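Local coordinates for orotidine-5-phosphate decarboxylase/orotate phosphoribosyltransferase, putative (Ompdcase-oprtase, putative) (Leishmania infantum, PDB 3QW3), which probably catalyses the decarboxylation of orotidine 5'-phosphate to UMP, as the decarboxylase domain of a bifunctional UMP synthase that also carries an orotate phosphoribosyltransferase, at residues D82-D87 with A107-P112. Numbering follows the deposited sequence.
Sequences DAKRGD and AITASP
Arg-85 pairs with Ala-110 in a parallel bridge between the end of strand 80-85 and strand 107-110, whose short segments are inclined at 47°. Arg-85 N donates to Thr-109 O (3.1 Å), and Ser-111 N returns a bond to Arg-85 O at 3.0 Å, the same oxygen to which Ala-110 CA brings a C-H contact. One residue earlier in each strand, a side chain takes over the joining. Thr-109 directs its hydroxyl at segment 82-87, where OG1 donates to Asp-82 OD1 (2.7 Å). The same OG1 accepts from Lys-84 N by a fairly straight bond of 2.9 Å. That position follows from chi1 of 51°, which sets OG1 between the backbone N and the carbonyl carbon of Thr-109. Asp-82 OD1 is gripped twice: the threonine hydroxyl meets it on the anti side and Lys-84 NZ on the syn side (2.8 Å), from opposite faces of the carboxylate. The lysine chain runs extended as far as CE, then bends at chi4 (70°) to bring its NZ back to the aspartate. Asp-82 OD2 is also bridged to Lys-49, and Lys-84 NZ to Asp-87 of the second subunit, a link that crosses between subunits. Away from this network, Ile-108 supplies the apolar part, with CD1 against Arg-85 CG (3.9 Å) and CG1 against Ala-83 CB. Arg-85 folds back so that NH1 reaches Ala-83 O, while NH2 forms a salt bridge with Glu-56 of the second subunit. The two strands belong to a beta-alpha-beta unit with helix 89-102 as its crossover, part of the TIM barrel of OMP decarboxylase; Lys-49, Asp-82, Lys-84 and Asp-87 of the second subunit are consistent with the Lys-Asp-Lys-Asp tetrad of this family's active site.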
loop_
_atom_site.group_PDB
_atom_site.type_symbol
_atom_site.label_atom_id
_atom_site.label_comp_id
_atom_site.label_asym_id
_atom_site.label_seq_id
_atom_site.Cartn_x
_atom_site.Cartn_y
_atom_site.Cartn_z
ATOM N N ASP A 82 6.193 8.402 -3.092
ATOM C CA ASP A 82 4.928 7.826 -3.561
ATOM C C ASP A 82 4.949 6.319 -3.387
ATOM O O ASP A 82 5.294 5.572 -4.310
ATOM C CB ASP A 82 4.616 8.206 -5.008
ATOM C CG ASP A 82 3.146 8.008 -5.359
ATOM O OD1 ASP A 82 2.375 7.459 -4.533
ATOM O OD2 ASP A 82 2.749 8.404 -6.471
ATOM N N ALA A 83 4.583 5.903 -2.181
ATOM C CA ALA A 83 4.683 4.517 -1.745
ATOM C C ALA A 83 3.317 3.869 -1.502
ATOM O O ALA A 83 3.224 2.640 -1.434
ATOM C CB ALA A 83 5.533 4.457 -0.482
ATOM N N LYS A 84 2.274 4.695 -1.379
ATOM C CA LYS A 84 0.899 4.243 -1.131
ATOM C C LYS A 84 0.847 3.090 -0.114
ATOM O O LYS A 84 0.337 2.004 -0.388
ATOM C CB LYS A 84 0.179 3.911 -2.452
ATOM C CG LYS A 84 0.072 5.119 -3.400
ATOM C CD LYS A 84 -0.720 4.794 -4.670
ATOM C CE LYS A 84 -0.841 6.010 -5.606
ATOM N NZ LYS A 84 0.459 6.391 -6.248
ATOM N N ARG A 85 1.391 3.353 1.070
ATOM C CA ARG A 85 1.460 2.349 2.123
ATOM C C ARG A 85 0.180 2.307 2.947
ATOM O O ARG A 85 -0.584 3.273 2.995
ATOM C CB ARG A 85 2.668 2.604 3.033
ATOM C CG ARG A 85 4.031 2.602 2.325
ATOM C CD ARG A 85 4.372 1.248 1.681
ATOM N NE ARG A 85 5.800 1.096 1.388
ATOM C CZ ARG A 85 6.324 0.889 0.179
ATOM N NH1 ARG A 85 5.551 0.832 -0.902
ATOM N NH2 ARG A 85 7.638 0.740 0.047
ATOM N N GLY A 86 -0.057 1.180 3.604
ATOM C CA GLY A 86 -1.179 1.079 4.522
ATOM C C GLY A 86 -1.111 -0.244 5.243
ATOM O O GLY A 86 -1.216 -1.296 4.624
ATOM N N ASP A 87 -0.914 -0.182 6.553
ATOM C CA ASP A 87 -0.884 -1.379 7.388
ATOM C C ASP A 87 -1.156 -0.925 8.807
ATOM O O ASP A 87 -1.526 0.217 9.020
ATOM C CB ASP A 87 0.474 -2.084 7.283
ATOM C CG ASP A 87 0.367 -3.597 7.442
ATOM O OD1 ASP A 87 0.865 -4.328 6.561
ATOM O OD2 ASP A 87 -0.212 -4.061 8.441
ATOM N N ALA A 107 7.380 13.481 3.077
ATOM C CA ALA A 107 5.985 13.099 2.976
ATOM C C ALA A 107 5.858 11.718 2.343
ATOM O O ALA A 107 6.792 11.235 1.685
ATOM C CB ALA A 107 5.204 14.130 2.153
ATOM N N ILE A 108 4.695 11.107 2.528
ATOM C CA ILE A 108 4.401 9.795 1.943
ATOM C C ILE A 108 2.950 9.763 1.461
ATOM O O ILE A 108 2.110 10.509 1.957
ATOM C CB ILE A 108 4.659 8.658 2.981
ATOM C CG1 ILE A 108 4.825 7.288 2.299
ATOM C CG2 ILE A 108 3.583 8.644 4.072
ATOM C CD1 ILE A 108 5.236 6.165 3.277
ATOM N N THR A 109 2.658 8.901 0.494
ATOM C CA THR A 109 1.270 8.637 0.122
ATOM C C THR A 109 0.784 7.374 0.832
ATOM O O THR A 109 1.575 6.485 1.128
ATOM C CB THR A 109 1.095 8.478 -1.398
ATOM O OG1 THR A 109 2.040 7.519 -1.889
ATOM C CG2 THR A 109 1.319 9.820 -2.100
ATOM N N ALA A 110 -0.513 7.311 1.107
ATOM C CA ALA A 110 -1.070 6.213 1.905
ATOM C C ALA A 110 -2.498 5.885 1.506
ATOM O O ALA A 110 -3.249 6.773 1.095
ATOM C CB ALA A 110 -1.009 6.557 3.390
ATOM N N SER A 111 -2.859 4.608 1.635
ATOM C CA SER A 111 -4.223 4.141 1.388
ATOM C C SER A 111 -5.085 4.367 2.635
ATOM O O SER A 111 -4.610 4.169 3.752
ATOM C CB SER A 111 -4.210 2.646 1.024
ATOM O OG SER A 111 -5.515 2.086 1.122
ATOM N N PRO A 112 -6.358 4.761 2.448
ATOM C CA PRO A 112 -7.269 4.963 3.570
ATOM C C PRO A 112 -8.003 3.704 4.016
ATOM O O PRO A 112 -8.719 3.755 5.018
ATOM C CB PRO A 112 -8.294 5.941 2.996
ATOM C CG PRO A 112 -8.376 5.555 1.559
ATOM C CD PRO A 112 -6.960 5.197 1.175
#